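Local coordinates for genome polyprotein (Chicken sicinivirus JSY, PDB 6QWT) that probably copies the viral RNA genome as the RNA-dependent RNA polymerase (3Dpol) part of the polyprotein, at residues A[219-224]-A[394-399]; A[362-367]-A[378-383]. All blocks are in the same frame, centred on the assembly; numbering follows the deposited sequence.

Both contacts lie around the strand hairpin 384-388/396-400 that follows the palm sheet. Interaction 1 (219-224 with 394-399) packs helix 212-222 against the second strand of the hairpin and the turn before it, whereas interaction 2 (362-367 with 378-383) ties together two parts of the loop leading from strand 360-362 into the first strand. Their centres lie about 16 Å apart, and interaction 2 is nested within the chain loop that interaction 1 closes. Each is partly buried. Interaction 1 combines a buried tyrosine-isoleucine contact with a straight histidine-carbonyl bond nearer the surface; interaction 2 is smaller and mainly polar, joining a buried threonine to an exposed aspartate with water alongside.

Interaction 1 (A[219-224]-A[394-399]); sequences FYHSFL and TYIHPV
Ile396 lays its terminal methyl over one face of the Tyr220 ring in a CH-pi contact, CD1 standing 3.8 Å from the ring centroid and 20° off the ring normal. The methyl is displaced toward the rim, where Ile396 CD1 comes within 3.5 Å of Tyr220 CD2. Behind it, Ile396 CG1 rests 3.6 Å from Tyr220 CG, and the other branch stays on the same side of the ring plane, at the rim by the opposite ortho carbon, with Ile396 CG2 4.0 Å from Tyr220 CD1. The two side chains cross at about a right angle. Beyond the isoleucine, the phenol oxygen of Tyr220 is hydrogen-bonded to His377 NE2.

Beside this apolar contact, His221 reaches across to the turn ahead of the strand. Its NE2 carries the proton and donates to Thr394 O at 2.8 Å, with an almost straight N-H...O angle of 174°. The carbonyl oxygen lies close to the imidazole plane, at the ring edge, while Tyr220 CD2 sits 3.9 Å above one face of the same imidazole, toward its rim.

The contact places the end of helix 212-222 against the two-stranded antiparallel hairpin 384-388/396-400, which, by its position next to the palm and the Phe-Leu-Lys-Arg sequence leading into it, probably corresponds to motif E of picornaviral polymerases. Phe386 on the partner strand touches both Tyr220 and Ile396, and Pro388 adds to the wall beside the tyrosine. With CG placed opposite its own backbone N (chi1 179°), Tyr220 sends its ring off the helix toward the hairpin. One helical turn earlier, Thr217 OG1 is hydrogen-bonded to Ile396 N, fixing the backbone of the strand at the very residue whose side chain packs on the tyrosine.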
ATOM      1  N   PHE A 219      -4.744  17.746  -0.497  1.00 21.65           N
ATOM      2  CA  PHE A 219      -4.109  17.126  -1.659  1.00 25.28           C
ATOM      3  C   PHE A 219      -4.432  17.906  -2.929  1.00 28.80           C
ATOM      4  O   PHE A 219      -3.543  18.210  -3.735  1.00 28.82           O
ATOM      5  CB  PHE A 219      -4.569  15.671  -1.810  1.00 23.48           C
ATOM      6  CG  PHE A 219      -3.990  14.723  -0.791  1.00 23.91           C
ATOM      7  CD1 PHE A 219      -4.342  13.380  -0.804  1.00 20.42           C
ATOM      8  CD2 PHE A 219      -3.099  15.167   0.176  1.00 22.40           C
ATOM      9  CE1 PHE A 219      -3.815  12.496   0.127  1.00 22.07           C
ATOM     10  CE2 PHE A 219      -2.571  14.287   1.112  1.00 22.80           C
ATOM     11  CZ  PHE A 219      -2.929  12.951   1.086  1.00 21.86           C
ATOM     12  N   TYR A 220      -5.712  18.234  -3.118  1.00 24.70           N
ATOM     13  CA  TYR A 220      -6.160  18.967  -4.299  1.00 26.83           C
ATOM     14  C   TYR A 220      -5.491  20.335  -4.392  1.00 28.23           C
ATOM     15  O   TYR A 220      -4.931  20.700  -5.432  1.00 26.22           O
ATOM     16  CB  TYR A 220      -7.682  19.103  -4.245  1.00 23.62           C
ATOM     17  CG  TYR A 220      -8.330  19.853  -5.383  1.00 23.84           C
ATOM     18  CD1 TYR A 220      -8.719  19.195  -6.540  1.00 24.20           C
ATOM     19  CD2 TYR A 220      -8.598  21.213  -5.281  1.00 25.43           C
ATOM     20  CE1 TYR A 220      -9.332  19.871  -7.577  1.00 25.48           C
ATOM     21  CE2 TYR A 220      -9.211  21.900  -6.311  1.00 22.57           C
ATOM     22  CZ  TYR A 220      -9.575  21.223  -7.457  1.00 29.68           C
ATOM     23  OH  TYR A 220     -10.186  21.896  -8.490  1.00 32.97           O
ATOM     24  N   HIS A 221      -5.539  21.108  -3.307  1.00 22.76           N
ATOM     25  CA  HIS A 221      -5.005  22.463  -3.346  1.00 33.29           C
ATOM     26  C   HIS A 221      -3.482  22.493  -3.414  1.00 34.75           C
ATOM     27  O   HIS A 221      -2.912  23.517  -3.808  1.00 32.30           O
ATOM     28  CB  HIS A 221      -5.503  23.250  -2.129  1.00 26.20           C
ATOM     29  CG  HIS A 221      -6.979  23.501  -2.141  1.00 27.15           C
ATOM     30  ND1 HIS A 221      -7.590  24.300  -3.082  1.00 31.73           N
ATOM     31  CD2 HIS A 221      -7.968  23.048  -1.334  1.00 29.27           C
ATOM     32  CE1 HIS A 221      -8.891  24.334  -2.852  1.00 31.16           C
ATOM     33  NE2 HIS A 221      -9.146  23.582  -1.797  1.00 31.63           N
ATOM     34  N   SER A 222      -2.810  21.397  -3.050  1.00 28.27           N
ATOM     35  CA  SER A 222      -1.354  21.371  -3.141  1.00 29.06           C
ATOM     36  C   SER A 222      -0.885  21.342  -4.589  1.00 28.30           C
ATOM     37  O   SER A 222       0.227  21.790  -4.887  1.00 30.81           O
ATOM     38  CB  SER A 222      -0.795  20.169  -2.377  1.00 25.58           C
ATOM     39  OG  SER A 222      -0.855  18.993  -3.168  1.00 24.92           O
ATOM     40  N   PHE A 223      -1.713  20.825  -5.499  1.00 29.67           N
ATOM     41  CA  PHE A 223      -1.397  20.789  -6.922  1.00 33.00           C
ATOM     42  C   PHE A 223      -1.968  21.982  -7.684  1.00 37.35           C
ATOM     43  O   PHE A 223      -2.293  21.855  -8.869  1.00 41.26           O
ATOM     44  CB  PHE A 223      -1.899  19.481  -7.534  1.00 29.17           C
ATOM     45  CG  PHE A 223      -1.037  18.293  -7.222  1.00 28.62           C
ATOM     46  CD1 PHE A 223      -1.412  17.387  -6.243  1.00 24.38           C
ATOM     47  CD2 PHE A 223       0.152  18.085  -7.904  1.00 25.24           C
ATOM     48  CE1 PHE A 223      -0.620  16.291  -5.953  1.00 24.05           C
ATOM     49  CE2 PHE A 223       0.949  16.993  -7.618  1.00 26.89           C
ATOM     50  CZ  PHE A 223       0.563  16.093  -6.641  1.00 27.88           C
ATOM     51  N   LEU A 224      -2.097  23.141  -7.037  1.00 41.39           N
ATOM     52  CA  LEU A 224      -2.745  24.276  -7.681  1.00 45.38           C
ATOM     53  C   LEU A 224      -1.785  25.188  -8.432  1.00 44.00           C
ATOM     54  O   LEU A 224      -2.207  25.836  -9.397  1.00 46.60           O
ATOM     55  CB  LEU A 224      -3.549  25.076  -6.650  1.00 46.34           C
ATOM     56  CG  LEU A 224      -5.045  24.722  -6.599  1.00 54.38           C
ATOM     57  CD1 LEU A 224      -5.745  25.466  -5.471  1.00 48.54           C
ATOM     58  CD2 LEU A 224      -5.715  25.042  -7.941  1.00 51.31           C
ATOM     59  N   THR A 394     -14.458  24.925  -2.109  1.00 25.16           N
ATOM     60  CA  THR A 394     -13.096  24.782  -1.611  1.00 27.63           C
ATOM     61  C   THR A 394     -12.845  23.399  -1.024  1.00 29.01           C
ATOM     62  O   THR A 394     -11.685  23.023  -0.831  1.00 28.63           O
ATOM     63  CB  THR A 394     -12.793  25.849  -0.560  1.00 30.14           C
ATOM     64  OG1 THR A 394     -13.743  25.753   0.507  1.00 39.49           O
ATOM     65  CG2 THR A 394     -12.863  27.243  -1.174  1.00 34.49           C
ATOM     66  N   TYR A 395     -13.898  22.639  -0.744  1.00 28.45           N
ATOM     67  CA  TYR A 395     -13.774  21.308  -0.174  1.00 27.95           C
ATOM     68  C   TYR A 395     -14.034  20.265  -1.253  1.00 25.60           C
ATOM     69  O   TYR A 395     -14.946  20.415  -2.071  1.00 23.59           O
ATOM     70  CB  TYR A 395     -14.732  21.145   1.006  1.00 24.52           C
ATOM     71  CG  TYR A 395     -14.457  22.174   2.075  1.00 29.01           C
ATOM     72  CD1 TYR A 395     -15.219  23.329   2.167  1.00 34.30           C
ATOM     73  CD2 TYR A 395     -13.401  22.012   2.961  1.00 31.55           C
ATOM     74  CE1 TYR A 395     -14.952  24.286   3.133  1.00 35.53           C
ATOM     75  CE2 TYR A 395     -13.128  22.958   3.928  1.00 37.27           C
ATOM     76  CZ  TYR A 395     -13.905  24.093   4.010  1.00 40.02           C
ATOM     77  OH  TYR A 395     -13.629  25.033   4.974  1.00 46.10           O
ATOM     78  N   ILE A 396     -13.214  19.217  -1.259  1.00 20.79           N
ATOM     79  CA  ILE A 396     -13.072  18.328  -2.406  1.00 24.32           C
ATOM     80  C   ILE A 396     -13.520  16.927  -2.018  1.00 23.18           C
ATOM     81  O   ILE A 396     -13.013  16.351  -1.049  1.00 21.63           O
ATOM     82  CB  ILE A 396     -11.621  18.312  -2.920  1.00 21.97           C
ATOM     83  CG1 ILE A 396     -11.075  19.741  -3.023  1.00 26.24           C
ATOM     84  CG2 ILE A 396     -11.539  17.600  -4.262  1.00 22.86           C
ATOM     85  CD1 ILE A 396     -11.826  20.623  -4.004  1.00 26.11           C
ATOM     86  N   HIS A 397     -14.459  16.374  -2.796  1.00 21.58           N
ATOM     87  CA  HIS A 397     -14.951  15.017  -2.594  1.00 23.64           C
ATOM     88  C   HIS A 397     -13.980  14.003  -3.195  1.00 23.58           C
ATOM     89  O   HIS A 397     -13.498  14.194  -4.315  1.00 21.09           O
ATOM     90  CB  HIS A 397     -16.323  14.832  -3.245  1.00 23.12           C
ATOM     91  CG  HIS A 397     -17.437  15.556  -2.554  1.00 26.93           C
ATOM     92  ND1 HIS A 397     -18.166  14.995  -1.528  1.00 24.02           N
ATOM     93  CD2 HIS A 397     -17.965  16.785  -2.763  1.00 24.56           C
ATOM     94  CE1 HIS A 397     -19.088  15.852  -1.125  1.00 25.90           C
ATOM     95  NE2 HIS A 397     -18.987  16.946  -1.858  1.00 30.23           N
ATOM     96  N   PRO A 398     -13.680  12.920  -2.479  1.00 21.93           N
ATOM     97  CA  PRO A 398     -13.045  11.757  -3.113  1.00 22.18           C
ATOM     98  C   PRO A 398     -14.101  10.875  -3.760  1.00 22.35           C
ATOM     99  O   PRO A 398     -14.880  10.205  -3.074  1.00 26.21           O
ATOM    100  CB  PRO A 398     -12.352  11.059  -1.935  1.00 22.57           C
ATOM    101  CG  PRO A 398     -13.183  11.421  -0.745  1.00 20.84           C
ATOM    102  CD  PRO A 398     -13.798  12.770  -1.019  1.00 21.09           C
ATOM    103  N   VAL A 399     -14.141  10.887  -5.089  1.00 22.43           N
ATOM    104  CA  VAL A 399     -15.166  10.182  -5.850  1.00 20.72           C
ATOM    105  C   VAL A 399     -14.524   8.924  -6.424  1.00 21.51           C
ATOM    106  O   VAL A 399     -13.829   8.973  -7.444  1.00 23.45           O
ATOM    107  CB  VAL A 399     -15.768  11.068  -6.943  1.00 25.88           C
ATOM    108  CG1 VAL A 399     -16.903  10.341  -7.662  1.00 18.09           C
ATOM    109  CG2 VAL A 399     -16.263  12.372  -6.333  1.00 20.62           C
TER

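Interaction 2 (A[362-367]-A[378-383]); sequences TPADKA and DVTFLK
Thr380 OG1 donates a rather long hydrogen bond of 3.2 Å to Asp365 OD1, the direct polar link between the two parts of the loop. The hydroxyl does not approach in the plane of the carboxylate but from above it, 45° out of plane, and the two side chains meet from opposite directions. The threonine methyl faces the same group: Thr380 CG2 lies 3.4 Å from Asp365 OD2. A chi1 of 68° sets OG1 between the backbone N and carbonyl carbon of Thr380, and there it also has Ala364 CB 4.0 Å away.

A water adds a second connection. It accepts a hydrogen bond from Thr380 N at 3.0 Å and donates a weak one to Asp365 OD2 at 3.5 Å, so that backbone amide and carboxylate are bridged alongside the direct bond.

The loop joins strand 360-362, at the edge of the palm sheet, to hairpin strand 384-388. Thr380 directly precedes the Phe-Leu-Lys-Arg sequence of motif E. While its side chain faces Asp365, its neighbours Val379 and Phe381 point the other way, onto Leu337 of the palm sheet and Phe386 of the hairpin.

With one long out-of-plane bond and one weak water bond here, the exposed carboxylate of Asp365 is held only loosely by this contact and probably remains ionised.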
ATOM      1  N   THR A 362       2.699   2.700 -16.436  1.00 39.64           N
ATOM      2  CA  THR A 362       1.502   2.756 -17.271  1.00 45.55           C
ATOM      3  C   THR A 362       0.508   3.783 -16.734  1.00 47.15           C
ATOM      4  O   THR A 362       0.641   4.235 -15.587  1.00 41.06           O
ATOM      5  CB  THR A 362       0.822   1.382 -17.340  1.00 47.58           C
ATOM      6  OG1 THR A 362       0.500   0.942 -16.016  1.00 48.68           O
ATOM      7  CG2 THR A 362       1.713   0.348 -18.029  1.00 43.57           C
ATOM      8  N   PRO A 363      -0.496   4.175 -17.523  1.00 50.27           N
ATOM      9  CA  PRO A 363      -1.566   5.027 -16.990  1.00 43.26           C
ATOM     10  C   PRO A 363      -2.315   4.350 -15.851  1.00 49.59           C
ATOM     11  O   PRO A 363      -2.307   3.127 -15.699  1.00 54.79           O
ATOM     12  CB  PRO A 363      -2.480   5.250 -18.199  1.00 47.05           C
ATOM     13  CG  PRO A 363      -1.572   5.100 -19.369  1.00 51.46           C
ATOM     14  CD  PRO A 363      -0.590   4.033 -18.990  1.00 45.18           C
ATOM     15  N   ALA A 364      -2.984   5.177 -15.048  1.00 49.96           N
ATOM     16  CA  ALA A 364      -3.623   4.722 -13.820  1.00 56.20           C
ATOM     17  C   ALA A 364      -5.033   4.181 -14.023  1.00 58.61           C
ATOM     18  O   ALA A 364      -5.612   3.647 -13.068  1.00 55.14           O
ATOM     19  CB  ALA A 364      -3.667   5.864 -12.798  1.00 47.39           C
ATOM     20  N   ASP A 365      -5.593   4.285 -15.232  1.00 58.54           N
ATOM     21  CA  ASP A 365      -6.981   3.915 -15.485  1.00 58.54           C
ATOM     22  C   ASP A 365      -7.103   2.798 -16.520  1.00 61.10           C
ATOM     23  O   ASP A 365      -8.116   2.701 -17.218  1.00 64.73           O
ATOM     24  CB  ASP A 365      -7.781   5.139 -15.927  1.00 58.99           C
ATOM     25  CG  ASP A 365      -8.321   5.930 -14.760  1.00 64.81           C
ATOM     26  OD1 ASP A 365      -8.290   5.415 -13.623  1.00 62.81           O
ATOM     27  OD2 ASP A 365      -8.781   7.069 -14.977  1.00 72.46           O
ATOM     28  N   LYS A 366      -6.078   1.948 -16.627  1.00 61.18           N
ATOM     29  CA  LYS A 366      -6.017   0.901 -17.656  1.00 65.58           C
ATOM     30  C   LYS A 366      -6.214   1.482 -19.054  1.00 63.65           C
ATOM     31  O   LYS A 366      -6.797   0.843 -19.933  1.00 66.05           O
ATOM     32  CB  LYS A 366      -7.030  -0.215 -17.384  1.00 64.75           C
ATOM     33  N   ALA A 367      -5.724   2.705 -19.261  1.00 63.23           N
ATOM     34  CA  ALA A 367      -5.962   3.438 -20.495  1.00 65.11           C
ATOM     35  C   ALA A 367      -4.986   3.080 -21.604  1.00 66.42           C
ATOM     36  O   ALA A 367      -5.180   3.534 -22.736  1.00 69.96           O
ATOM     37  CB  ALA A 367      -5.897   4.941 -20.219  1.00 55.78           C
ATOM     38  N   ASP A 378      -8.936  15.550 -14.217  1.00 31.82           N
ATOM     39  CA  ASP A 378      -8.933  14.287 -14.949  1.00 35.75           C
ATOM     40  C   ASP A 378      -8.272  13.157 -14.177  1.00 31.98           C
ATOM     41  O   ASP A 378      -8.481  11.985 -14.513  1.00 32.46           O
ATOM     42  CB  ASP A 378      -8.204  14.444 -16.285  1.00 34.85           C
ATOM     43  CG  ASP A 378      -8.889  15.419 -17.211  1.00 45.00           C
ATOM     44  OD1 ASP A 378      -8.342  16.523 -17.416  1.00 49.56           O
ATOM     45  OD2 ASP A 378      -9.973  15.079 -17.733  1.00 51.18           O
ATOM     46  N   VAL A 379      -7.502  13.484 -13.158  1.00 33.64           N
ATOM     47  CA  VAL A 379      -6.595  12.545 -12.514  1.00 31.12           C
ATOM     48  C   VAL A 379      -7.352  11.687 -11.506  1.00 29.11           C
ATOM     49  O   VAL A 379      -8.313  12.133 -10.869  1.00 27.26           O
ATOM     50  CB  VAL A 379      -5.444  13.340 -11.858  1.00 30.42           C
ATOM     51  CG1 VAL A 379      -5.469  13.213 -10.343  1.00 25.09           C
ATOM     52  CG2 VAL A 379      -4.102  12.939 -12.446  1.00 28.99           C
ATOM     53  N   THR A 380      -6.928  10.431 -11.376  1.00 29.66           N
ATOM     54  CA  THR A 380      -7.416   9.531 -10.338  1.00 26.62           C
ATOM     55  C   THR A 380      -6.257   9.128  -9.436  1.00 29.68           C
ATOM     56  O   THR A 380      -5.142   8.888  -9.910  1.00 28.23           O
ATOM     57  CB  THR A 380      -8.073   8.271 -10.921  1.00 30.84           C
ATOM     58  OG1 THR A 380      -7.078   7.453 -11.549  1.00 35.70           O
ATOM     59  CG2 THR A 380      -9.144   8.642 -11.937  1.00 35.31           C
ATOM     60  N   PHE A 381      -6.531   9.061  -8.135  1.00 27.02           N
ATOM     61  CA  PHE A 381      -5.539   8.687  -7.132  1.00 26.61           C
ATOM     62  C   PHE A 381      -6.222   7.762  -6.141  1.00 28.16           C
ATOM     63  O   PHE A 381      -7.223   8.148  -5.529  1.00 25.25           O
ATOM     64  CB  PHE A 381      -4.970   9.924  -6.426  1.00 18.95           C
ATOM     65  CG  PHE A 381      -3.817   9.627  -5.508  1.00 25.54           C
ATOM     66  CD1 PHE A 381      -2.730   8.891  -5.954  1.00 25.24           C
ATOM     67  CD2 PHE A 381      -3.818  10.088  -4.200  1.00 21.20           C
ATOM     68  CE1 PHE A 381      -1.665   8.618  -5.112  1.00 22.89           C
ATOM     69  CE2 PHE A 381      -2.758   9.820  -3.354  1.00 21.16           C
ATOM     70  CZ  PHE A 381      -1.678   9.083  -3.810  1.00 22.95           C
ATOM     71  N   LEU A 382      -5.689   6.550  -5.987  1.00 24.72           N
ATOM     72  CA  LEU A 382      -6.331   5.507  -5.187  1.00 26.08           C
ATOM     73  C   LEU A 382      -7.763   5.271  -5.667  1.00 27.54           C
ATOM     74  O   LEU A 382      -8.712   5.205  -4.880  1.00 25.59           O
ATOM     75  CB  LEU A 382      -6.296   5.852  -3.696  1.00 26.19           C
ATOM     76  CG  LEU A 382      -4.918   6.108  -3.081  1.00 30.31           C
ATOM     77  CD1 LEU A 382      -5.052   6.675  -1.672  1.00 24.01           C
ATOM     78  CD2 LEU A 382      -4.085   4.832  -3.075  1.00 29.26           C
ATOM     79  N   LYS A 383      -7.909   5.170  -6.990  1.00 25.29           N
ATOM     80  CA  LYS A 383      -9.182   4.911  -7.663  1.00 28.56           C
ATOM     81  C   LYS A 383     -10.205   6.030  -7.461  1.00 29.43           C
ATOM     82  O   LYS A 383     -11.404   5.817  -7.675  1.00 26.95           O
ATOM     83  CB  LYS A 383      -9.781   3.570  -7.221  1.00 31.09           C
ATOM     84  CG  LYS A 383      -8.947   2.348  -7.605  1.00 33.25           C
ATOM     85  CD  LYS A 383      -9.641   1.054  -7.190  1.00 43.22           C
ATOM     86  CE  LYS A 383      -9.782   0.089  -8.362  1.00 54.71           C
ATOM     87  NZ  LYS A 383     -10.971  -0.808  -8.218  1.00 54.49           N
TER
HETATM   88  O   HOH W   1      -6.198   9.151 -13.963  1.00 41.71           O